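Local structure of putative lipoprotein (Bacteroides fragilis, 3QNK) at residues B[183-193]-B[388-397]; B[403-412]-B[428-439]. The protein is of unknown function but, as a SusD-family outer-membrane lipoprotein, probably binds glycans at the cell surface for uptake. All blocks are in the same frame, centred on the assembly; numbering follows the deposited sequence.

In the fold
Both contacts use helix 391-405, interaction 1 at its start and interaction 2 at its end, and they follow one another along the chain. Interaction 1 is the long-range one: helix 181-194 meets a strand-to-helix junction 195 residues later, joining the two sequence-family portions of the protein in a buried contact about 13 Å from the chain centre. Interaction 2 is more local, sets helices 391-405 and 408-420 against helix 432-446, and lies about 25 Å from that centre, partly buried. The contact centres are 19 Å apart. Helix 391-405 thus packs on a distant helix at its start and on the nearby 432-446 at its end, consistent with the alpha-alpha superhelix, related to TPR repeats, on which SusD-like proteins are built.

Interaction 1 of 2, residues B[183-193]-B[388-397]; sequences AAYALKSRVEL and ILRYAEIYLN
Glu393 OE2 is gripped by two donors, Arg190 NE at 2.9 Å from the facing helix and Asn397 ND2 at 3.3 Å from one turn further along its own. The arginine bond enters on the syn lone pair, the asparagine bond on the anti side, so the two arrive from different directions. Arg190 lies side-on to the carboxylate: while NE holds OE2, Arg190 NH2 reaches Glu393 OE1 at 2.9 Å, and the two planes are only 28° apart, nearly coplanar. A bend at chi3 (-72°) in the arginine chain turns the guanidinium edge toward the acid. The same NH2 also makes a weak bond to the backbone oxygen Ile388 O, next to Leu389, whose CD2 lies obliquely against the guanidinium.

Asn397 suits its place because its amide nitrogen can serve both segments: Asn397 ND2 also donates to Ser189 OG at 3.1 Å, almost in the amide plane. Ser189 OG in turn donates to Ala186 O, 2.8 Å away. The other end of the amide, OD1, accepts from Arg443 of helix 432-446 and has Leu193 CD2 beside it.

Small and branched residues fill the remainder. Ala186 CB meets Ile394 CD1 at 3.7 Å, its short side chain admitting the isoleucine tip close to the helix backbone. Leu389, with CG anti to its carbonyl carbon, sends CD1 toward Ala183, Ala186 and Leu187. Helix segments 183-193 and 391-397 run in roughly the same direction, 37° apart, and the contact joins helix 181-194 to the three-stranded antiparallel sheet as well as to helix 391-405. Since Arg190 and Glu393 are both buried, their two-pronged pairing probably compensates for the cost of placing opposite charges in the interior.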
loop_
_atom_site.group_PDB
_atom_site.type_symbol
_atom_site.label_atom_id
_atom_site.label_comp_id
_atom_site.label_asym_id
_atom_site.label_seq_id
_atom_site.Cartn_x
_atom_site.Cartn_y
_atom_site.Cartn_z
ATOM N N ALA B 183 11.858 26.084 8.300
ATOM C CA ALA B 183 11.729 24.791 7.627
ATOM C C ALA B 183 11.356 24.993 6.159
ATOM O O ALA B 183 11.957 24.366 5.286
ATOM C CB ALA B 183 10.700 23.927 8.340
ATOM N N ALA B 184 10.421 25.924 5.880
ATOM C CA ALA B 184 9.978 26.223 4.516
ATOM C C ALA B 184 11.131 26.797 3.683
ATOM O O ALA B 184 11.356 26.322 2.572
ATOM C CB ALA B 184 8.806 27.179 4.538
ATOM N N TYR B 185 11.898 27.765 4.233
ATOM C CA TYR B 185 13.035 28.353 3.528
ATOM C C TYR B 185 14.128 27.319 3.312
ATOM O O TYR B 185 14.702 27.257 2.215
ATOM C CB TYR B 185 13.588 29.572 4.278
ATOM C CG TYR B 185 12.913 30.883 3.926
ATOM C CD1 TYR B 185 13.038 31.436 2.653
ATOM C CD2 TYR B 185 12.227 31.621 4.895
ATOM C CE1 TYR B 185 12.420 32.644 2.327
ATOM C CE2 TYR B 185 11.641 32.854 4.593
ATOM C CZ TYR B 185 11.741 33.363 3.307
ATOM O OH TYR B 185 11.153 34.572 3.000
ATOM N N ALA B 186 14.401 26.490 4.340
ATOM C CA ALA B 186 15.394 25.423 4.260
ATOM C C ALA B 186 15.006 24.398 3.171
ATOM O O ALA B 186 15.865 24.053 2.360
ATOM C CB ALA B 186 15.559 24.746 5.607
ATOM N N LEU B 187 13.720 23.985 3.090
ATOM C CA LEU B 187 13.318 23.046 2.046
ATOM C C LEU B 187 13.424 23.715 0.695
ATOM O O LEU B 187 13.939 23.082 -0.231
ATOM C CB LEU B 187 11.911 22.444 2.262
ATOM C CG LEU B 187 11.490 21.239 1.348
ATOM C CD1 LEU B 187 12.471 20.093 1.419
ATOM C CD2 LEU B 187 10.099 20.734 1.682
ATOM N N LYS B 188 13.043 25.008 0.602
ATOM C CA LYS B 188 13.096 25.814 -0.616
ATOM C C LYS B 188 14.504 25.795 -1.192
ATOM O O LYS B 188 14.658 25.457 -2.368
ATOM C CB LYS B 188 12.628 27.260 -0.342
ATOM C CG LYS B 188 12.042 28.006 -1.535
ATOM C CD LYS B 188 11.262 29.275 -1.172
ATOM C CE LYS B 188 11.430 30.374 -2.216
ATOM N NZ LYS B 188 12.537 31.343 -1.900
ATOM N N SER B 189 15.541 26.060 -0.349
ATOM C CA SER B 189 16.950 26.085 -0.787
ATOM C C SER B 189 17.389 24.736 -1.391
ATOM O O SER B 189 18.107 24.754 -2.393
ATOM C CB SER B 189 17.885 26.487 0.356
ATOM O OG SER B 189 18.082 25.477 1.333
ATOM N N ARG B 190 16.952 23.578 -0.822
ATOM C CA ARG B 190 17.310 22.265 -1.375
ATOM C C ARG B 190 16.614 22.026 -2.705
ATOM O O ARG B 190 17.287 21.628 -3.663
ATOM C CB ARG B 190 16.970 21.140 -0.409
ATOM C CG ARG B 190 17.617 19.831 -0.823
ATOM C CD ARG B 190 16.898 18.676 -0.194
ATOM N NE ARG B 190 17.164 18.613 1.240
ATOM C CZ ARG B 190 16.677 17.688 2.058
ATOM N NH1 ARG B 190 15.872 16.738 1.595
ATOM N NH2 ARG B 190 16.984 17.709 3.348
ATOM N N VAL B 191 15.262 22.287 -2.770
ATOM C CA VAL B 191 14.448 22.164 -3.992
ATOM C C VAL B 191 15.063 23.053 -5.125
ATOM O O VAL B 191 15.223 22.580 -6.259
ATOM C CB VAL B 191 12.966 22.495 -3.719
ATOM C CG1 VAL B 191 12.143 22.431 -4.992
ATOM C CG2 VAL B 191 12.386 21.536 -2.696
ATOM N N GLU B 192 15.475 24.283 -4.788
ATOM C CA GLU B 192 16.113 25.202 -5.723
ATOM C C GLU B 192 17.485 24.682 -6.175
ATOM O O GLU B 192 17.844 24.839 -7.340
ATOM C CB GLU B 192 16.263 26.607 -5.112
ATOM C CG GLU B 192 14.954 27.367 -4.911
ATOM C CD GLU B 192 14.994 28.569 -3.972
ATOM O OE1 GLU B 192 15.817 28.565 -3.030
ATOM O OE2 GLU B 192 14.183 29.508 -4.159
ATOM N N LEU B 193 18.244 24.042 -5.268
ATOM C CA LEU B 193 19.562 23.492 -5.584
ATOM C C LEU B 193 19.429 22.290 -6.524
ATOM O O LEU B 193 20.206 22.149 -7.481
ATOM C CB LEU B 193 20.305 23.105 -4.290
ATOM C CG LEU B 193 21.761 22.627 -4.426
ATOM C CD1 LEU B 193 22.673 23.741 -4.938
ATOM C CD2 LEU B 193 22.270 22.089 -3.126
ATOM N N ILE B 388 15.018 15.704 9.018
ATOM C CA ILE B 388 14.822 15.942 7.590
ATOM C C ILE B 388 15.598 17.211 7.200
ATOM O O ILE B 388 16.272 17.206 6.190
ATOM C CB ILE B 388 13.292 15.980 7.231
ATOM C CG1 ILE B 388 12.627 14.608 7.561
ATOM C CG2 ILE B 388 13.081 16.311 5.759
ATOM C CD1 ILE B 388 11.119 14.599 7.760
ATOM N N LEU B 389 15.572 18.254 8.020
ATOM C CA LEU B 389 16.302 19.477 7.718
ATOM C C LEU B 389 17.122 19.958 8.941
ATOM O O LEU B 389 16.563 20.199 10.019
ATOM C CB LEU B 389 15.345 20.590 7.234
ATOM C CG LEU B 389 14.474 20.338 5.986
ATOM C CD1 LEU B 389 13.338 21.385 5.915
ATOM C CD2 LEU B 389 15.301 20.406 4.722
ATOM N N ARG B 390 18.460 20.057 8.745
ATOM C CA ARG B 390 19.482 20.535 9.690
ATOM C C ARG B 390 20.086 21.859 9.222
ATOM O O ARG B 390 20.258 22.052 8.012
ATOM C CB ARG B 390 20.625 19.528 9.764
ATOM C CG ARG B 390 20.521 18.381 10.740
ATOM C CD ARG B 390 21.561 17.331 10.320
ATOM N NE ARG B 390 22.900 17.841 10.565
ATOM C CZ ARG B 390 24.019 17.375 10.041
ATOM N NH1 ARG B 390 23.995 16.336 9.223
ATOM N NH2 ARG B 390 25.176 17.923 10.356
ATOM N N TYR B 391 20.530 22.707 10.161
ATOM C CA TYR B 391 21.177 23.986 9.834
ATOM C C TYR B 391 22.457 23.798 8.960
ATOM O O TYR B 391 22.717 24.640 8.101
ATOM C CB TYR B 391 21.511 24.762 11.114
ATOM C CG TYR B 391 21.851 26.228 10.920
ATOM C CD1 TYR B 391 21.198 26.997 9.959
ATOM C CD2 TYR B 391 22.764 26.865 11.754
ATOM C CE1 TYR B 391 21.492 28.349 9.792
ATOM C CE2 TYR B 391 23.044 28.226 11.616
ATOM C CZ TYR B 391 22.404 28.966 10.635
ATOM O OH TYR B 391 22.656 30.309 10.517
ATOM N N ALA B 392 23.206 22.676 9.137
ATOM C CA ALA B 392 24.414 22.372 8.364
ATOM C C ALA B 392 24.186 22.434 6.843
ATOM O O ALA B 392 25.081 22.860 6.109
ATOM C CB ALA B 392 24.937 21.002 8.739
ATOM N N GLU B 393 22.979 22.032 6.376
ATOM C CA GLU B 393 22.627 22.015 4.965
ATOM C C GLU B 393 22.579 23.408 4.359
ATOM O O GLU B 393 22.928 23.564 3.185
ATOM C CB GLU B 393 21.283 21.338 4.769
ATOM C CG GLU B 393 21.224 20.573 3.471
ATOM C CD GLU B 393 19.873 19.973 3.160
ATOM O OE1 GLU B 393 19.358 19.180 3.991
ATOM O OE2 GLU B 393 19.340 20.292 2.070
ATOM N N ILE B 394 22.128 24.421 5.138
ATOM C CA ILE B 394 22.039 25.799 4.670
ATOM C C ILE B 394 23.420 26.220 4.164
ATOM O O ILE B 394 23.539 26.656 3.026
ATOM C CB ILE B 394 21.484 26.723 5.787
ATOM C CG1 ILE B 394 20.127 26.206 6.325
ATOM C CG2 ILE B 394 21.426 28.198 5.392
ATOM C CD1 ILE B 394 19.019 25.956 5.298
ATOM N N TYR B 395 24.463 25.958 4.953
ATOM C CA TYR B 395 25.833 26.304 4.619
ATOM C C TYR B 395 26.321 25.615 3.347
ATOM O O TYR B 395 26.927 26.271 2.488
ATOM C CB TYR B 395 26.753 25.956 5.782
ATOM C CG TYR B 395 26.524 26.831 6.991
ATOM C CD1 TYR B 395 27.091 28.097 7.073
ATOM C CD2 TYR B 395 25.742 26.393 8.057
ATOM C CE1 TYR B 395 26.881 28.910 8.178
ATOM C CE2 TYR B 395 25.523 27.201 9.172
ATOM C CZ TYR B 395 26.095 28.463 9.226
ATOM O OH TYR B 395 25.929 29.284 10.311
ATOM N N LEU B 396 26.037 24.316 3.212
ATOM C CA LEU B 396 26.490 23.509 2.082
ATOM C C LEU B 396 25.696 23.797 0.798
ATOM O O LEU B 396 26.302 23.847 -0.264
ATOM C CB LEU B 396 26.471 22.015 2.446
ATOM C CG LEU B 396 27.590 21.594 3.420
ATOM C CD1 LEU B 396 27.422 20.187 3.898
ATOM C CD2 LEU B 396 28.943 21.736 2.794
ATOM N N ASN B 397 24.380 24.077 0.896
ATOM C CA ASN B 397 23.561 24.489 -0.249
ATOM C C ASN B 397 24.033 25.848 -0.747
ATOM O O ASN B 397 24.134 26.066 -1.948
ATOM C CB ASN B 397 22.076 24.556 0.134
ATOM C CG ASN B 397 21.444 23.224 0.470
ATOM O OD1 ASN B 397 22.043 22.164 0.321
ATOM N ND2 ASN B 397 20.203 23.253 0.915
#

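Interaction 2 of 2, residues B[403-412]-B[428-439]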
loop_
_atom_site.group_PDB
_atom_site.type_symbol
_atom_site.label_atom_id
_atom_site.label_comp_id
_atom_site.label_asym_id
_atom_site.label_seq_id
_atom_site.Cartn_x
_atom_site.Cartn_y
_atom_site.Cartn_z
ATOM N N LEU B 403 29.462 28.824 -5.452
ATOM C CA LEU B 403 30.520 28.452 -6.385
ATOM C C LEU B 403 30.030 28.525 -7.835
ATOM O O LEU B 403 30.664 29.202 -8.652
ATOM C CB LEU B 403 31.090 27.057 -6.095
ATOM C CG LEU B 403 32.208 26.706 -7.035
ATOM C CD1 LEU B 403 33.509 26.727 -6.351
ATOM C CD2 LEU B 403 31.930 25.446 -7.754
ATOM N N GLU B 404 28.874 27.882 -8.138
ATOM C CA GLU B 404 28.300 27.860 -9.483
ATOM C C GLU B 404 27.970 29.257 -10.018
ATOM O O GLU B 404 27.929 29.452 -11.223
ATOM C CB GLU B 404 27.055 26.978 -9.520
ATOM C CG GLU B 404 27.291 25.514 -9.170
ATOM C CD GLU B 404 28.379 24.769 -9.926
ATOM O OE1 GLU B 404 28.739 25.173 -11.058
ATOM O OE2 GLU B 404 28.868 23.758 -9.374
ATOM N N THR B 405 27.788 30.216 -9.124
ATOM C CA THR B 405 27.497 31.627 -9.366
ATOM C C THR B 405 28.808 32.412 -9.625
ATOM O O THR B 405 28.764 33.480 -10.222
ATOM C CB THR B 405 26.685 32.085 -8.136
ATOM O OG1 THR B 405 25.323 31.839 -8.442
ATOM C CG2 THR B 405 26.893 33.529 -7.708
ATOM N N GLY B 406 29.947 31.870 -9.199
ATOM C CA GLY B 406 31.249 32.515 -9.366
ATOM C C GLY B 406 31.814 33.149 -8.105
ATOM O O GLY B 406 32.889 33.750 -8.141
ATOM N N ASP B 407 31.084 33.033 -6.986
ATOM C CA ASP B 407 31.479 33.554 -5.689
ATOM C C ASP B 407 32.288 32.476 -4.971
ATOM O O ASP B 407 31.777 31.818 -4.047
ATOM C CB ASP B 407 30.231 33.983 -4.901
ATOM C CG ASP B 407 30.470 34.589 -3.530
ATOM O OD1 ASP B 407 31.624 34.998 -3.245
ATOM O OD2 ASP B 407 29.499 34.687 -2.756
ATOM N N VAL B 408 33.548 32.268 -5.426
ATOM C CA VAL B 408 34.453 31.252 -4.863
ATOM C C VAL B 408 34.786 31.577 -3.402
ATOM O O VAL B 408 34.798 30.688 -2.562
ATOM C CB VAL B 408 35.742 31.012 -5.705
ATOM C CG1 VAL B 408 35.427 30.364 -7.055
ATOM C CG2 VAL B 408 36.528 32.304 -5.915
ATOM N N GLU B 409 34.981 32.854 -3.091
ATOM C CA GLU B 409 35.319 33.282 -1.735
ATOM C C GLU B 409 34.141 33.050 -0.764
ATOM O O GLU B 409 34.383 32.514 0.318
ATOM C CB GLU B 409 35.819 34.733 -1.718
ATOM C CG GLU B 409 36.528 35.140 -0.423
ATOM C CD GLU B 409 37.754 34.408 0.125
ATOM O OE1 GLU B 409 38.100 33.312 -0.382
ATOM O OE2 GLU B 409 38.346 34.916 1.109
ATOM N N GLY B 410 32.901 33.358 -1.196
ATOM C CA GLY B 410 31.687 33.131 -0.426
ATOM C C GLY B 410 31.453 31.653 -0.182
ATOM O O GLY B 410 31.022 31.257 0.905
ATOM N N ALA B 411 31.741 30.823 -1.198
ATOM C CA ALA B 411 31.591 29.364 -1.170
ATOM C C ALA B 411 32.547 28.759 -0.165
ATOM O O ALA B 411 32.170 27.898 0.634
ATOM C CB ALA B 411 31.878 28.805 -2.552
ATOM N N ARG B 412 33.794 29.257 -0.195
ATOM C CA ARG B 412 34.862 28.840 0.695
ATOM C C ARG B 412 34.468 29.183 2.130
ATOM O O ARG B 412 34.455 28.308 2.992
ATOM C CB ARG B 412 36.179 29.514 0.288
ATOM C CG ARG B 412 37.372 28.569 0.388
ATOM C CD ARG B 412 38.738 29.208 0.082
ATOM N NE ARG B 412 38.835 30.588 0.556
ATOM C CZ ARG B 412 39.207 30.940 1.792
ATOM N NH1 ARG B 412 39.595 30.015 2.671
ATOM N NH2 ARG B 412 39.223 32.223 2.149
ATOM N N THR B 428 41.552 26.265 1.446
ATOM C CA THR B 428 42.322 27.383 0.920
ATOM C C THR B 428 42.110 27.554 -0.600
ATOM O O THR B 428 42.385 28.634 -1.147
ATOM C CB THR B 428 43.752 27.017 1.279
ATOM O OG1 THR B 428 43.965 27.417 2.623
ATOM C CG2 THR B 428 44.798 27.596 0.352
ATOM N N GLU B 429 41.649 26.469 -1.264
ATOM C CA GLU B 429 41.462 26.338 -2.693
ATOM C C GLU B 429 40.731 27.524 -3.318
ATOM O O GLU B 429 39.617 27.872 -2.937
ATOM C CB GLU B 429 40.758 25.021 -3.054
ATOM C CG GLU B 429 40.872 24.672 -4.529
ATOM C CD GLU B 429 42.279 24.720 -5.102
ATOM O OE1 GLU B 429 43.107 23.858 -4.724
ATOM O OE2 GLU B 429 42.569 25.651 -5.887
ATOM N N SER B 430 41.383 28.098 -4.319
ATOM C CA SER B 430 40.922 29.241 -5.099
ATOM C C SER B 430 40.368 28.806 -6.476
ATOM O O SER B 430 39.525 29.521 -7.005
ATOM C CB SER B 430 42.063 30.249 -5.275
ATOM O OG SER B 430 43.337 29.611 -5.331
ATOM N N ASP B 431 40.833 27.653 -7.051
ATOM C CA ASP B 431 40.359 27.153 -8.350
ATOM C C ASP B 431 38.919 26.649 -8.230
ATOM O O ASP B 431 38.648 25.754 -7.412
ATOM C CB ASP B 431 41.272 26.042 -8.921
ATOM C CG ASP B 431 40.742 25.390 -10.188
ATOM O OD1 ASP B 431 40.574 26.095 -11.190
ATOM O OD2 ASP B 431 40.476 24.190 -10.164
ATOM N N PRO B 432 37.989 27.207 -9.052
ATOM C CA PRO B 432 36.568 26.789 -8.964
ATOM C C PRO B 432 36.335 25.295 -9.192
ATOM O O PRO B 432 35.553 24.687 -8.464
ATOM C CB PRO B 432 35.895 27.609 -10.069
ATOM C CG PRO B 432 36.796 28.769 -10.280
ATOM C CD PRO B 432 38.173 28.275 -10.056
ATOM N N GLU B 433 37.021 24.700 -10.175
ATOM C CA GLU B 433 36.852 23.285 -10.530
ATOM C C GLU B 433 37.272 22.374 -9.366
ATOM O O GLU B 433 36.539 21.430 -9.038
ATOM C CB GLU B 433 37.631 22.941 -11.821
ATOM C CG GLU B 433 37.389 23.902 -12.992
ATOM C CD GLU B 433 35.952 24.074 -13.475
ATOM O OE1 GLU B 433 35.359 23.066 -13.926
ATOM O OE2 GLU B 433 35.422 25.213 -13.415
ATOM N N LYS B 434 38.401 22.707 -8.704
ATOM C CA LYS B 434 38.950 21.992 -7.558
ATOM C C LYS B 434 38.092 22.234 -6.310
ATOM O O LYS B 434 37.777 21.274 -5.600
ATOM C CB LYS B 434 40.406 22.397 -7.298
ATOM C CG LYS B 434 41.448 21.797 -8.255
ATOM C CD LYS B 434 42.806 22.187 -7.694
ATOM C CE LYS B 434 44.008 22.121 -8.598
ATOM N NZ LYS B 434 45.239 21.890 -7.778
ATOM N N LEU B 435 37.671 23.497 -6.072
ATOM C CA LEU B 435 36.830 23.857 -4.925
ATOM C C LEU B 435 35.471 23.166 -4.988
ATOM O O LEU B 435 34.971 22.729 -3.942
ATOM C CB LEU B 435 36.654 25.377 -4.774
ATOM C CG LEU B 435 35.911 25.877 -3.506
ATOM C CD1 LEU B 435 36.552 25.340 -2.216
ATOM C CD2 LEU B 435 35.773 27.400 -3.507
ATOM N N ARG B 436 34.907 23.006 -6.200
ATOM C CA ARG B 436 33.619 22.309 -6.381
ATOM C C ARG B 436 33.686 20.900 -5.828
ATOM O O ARG B 436 32.794 20.497 -5.094
ATOM C CB ARG B 436 33.198 22.274 -7.857
ATOM C CG ARG B 436 31.958 21.446 -8.116
ATOM C CD ARG B 436 31.240 21.782 -9.409
ATOM N NE ARG B 436 32.190 22.024 -10.489
ATOM C CZ ARG B 436 32.219 23.109 -11.249
ATOM N NH1 ARG B 436 31.296 24.053 -11.110
ATOM N NH2 ARG B 436 33.147 23.241 -12.182
ATOM N N GLU B 437 34.764 20.175 -6.127
ATOM C CA GLU B 437 34.888 18.809 -5.661
ATOM C C GLU B 437 35.029 18.741 -4.150
ATOM O O GLU B 437 34.453 17.851 -3.529
ATOM C CB GLU B 437 36.057 18.090 -6.358
ATOM C CG GLU B 437 35.909 17.993 -7.879
ATOM C CD GLU B 437 34.538 17.669 -8.469
ATOM O OE1 GLU B 437 33.925 16.657 -8.050
ATOM O OE2 GLU B 437 34.087 18.422 -9.367
ATOM N N LEU B 438 35.732 19.713 -3.555
ATOM C CA LEU B 438 35.947 19.760 -2.112
ATOM C C LEU B 438 34.612 19.960 -1.347
ATOM O O LEU B 438 34.395 19.323 -0.301
ATOM C CB LEU B 438 36.953 20.877 -1.798
ATOM C CG LEU B 438 38.382 20.612 -2.299
ATOM C CD1 LEU B 438 39.226 21.853 -2.258
ATOM C CD2 LEU B 438 39.049 19.479 -1.536
ATOM N N ILE B 439 33.715 20.808 -1.908
ATOM C CA ILE B 439 32.383 21.105 -1.364
ATOM C C ILE B 439 31.553 19.828 -1.447
ATOM O O ILE B 439 30.981 19.389 -0.440
ATOM C CB ILE B 439 31.711 22.304 -2.101
ATOM C CG1 ILE B 439 32.515 23.624 -1.913
ATOM C CG2 ILE B 439 30.256 22.461 -1.654
ATOM C CD1 ILE B 439 32.152 24.765 -2.831
#
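Helices 408-412 and 432-439 run nearly parallel, their axes 22° apart and 11.0 Å at closest approach, while Leu403 and Glu404 join from the last turn of the preceding helix. Leu403 and Leu435 lie alongside each other, pointing opposite ways, with Leu403 CD1 3.7 Å from Leu435 CD2. Holding CG anti to the backbone nitrogen (chi1 -178°), Leu403 extends into a hole formed by Pro432, Leu435, Arg436 and Ile439. Leu435 in turn sits among Leu403, Val408, Ala411 and Arg412, giving reciprocal knobs-into-holes packing. The small Ala411 helps form the wall around Leu435, and Ala411 CB also lies 4.1 Å from Ile439 CD1.

Such interlocking fits the alpha-alpha superhelix of SusD-like proteins, where short turns link neighbouring helices. Here a Schellman motif ends helix 391-405 at Gly406, whose positive phi suits glycine, and Asp407 N-caps the next helix by accepting from Gly410 N. Asp431 plays the same capping role for helix 432-446, accepting from Lys434 N, and Pro432 fits the first turn, where its nitrogen needs no hydrogen bond; Pro432 CG lies 3.8 Å from Val408 CG1.

Arg436 NH1 forms a salt bridge with Glu404, 2.8 Å from its OE1, and a nearly straight hydrogen bond (168°) to its OE2. Arg436 NH2 forms a second salt bridge, to Glu433 OE1 at 2.8 Å, which makes a network of Glu404, Arg436 and Glu433.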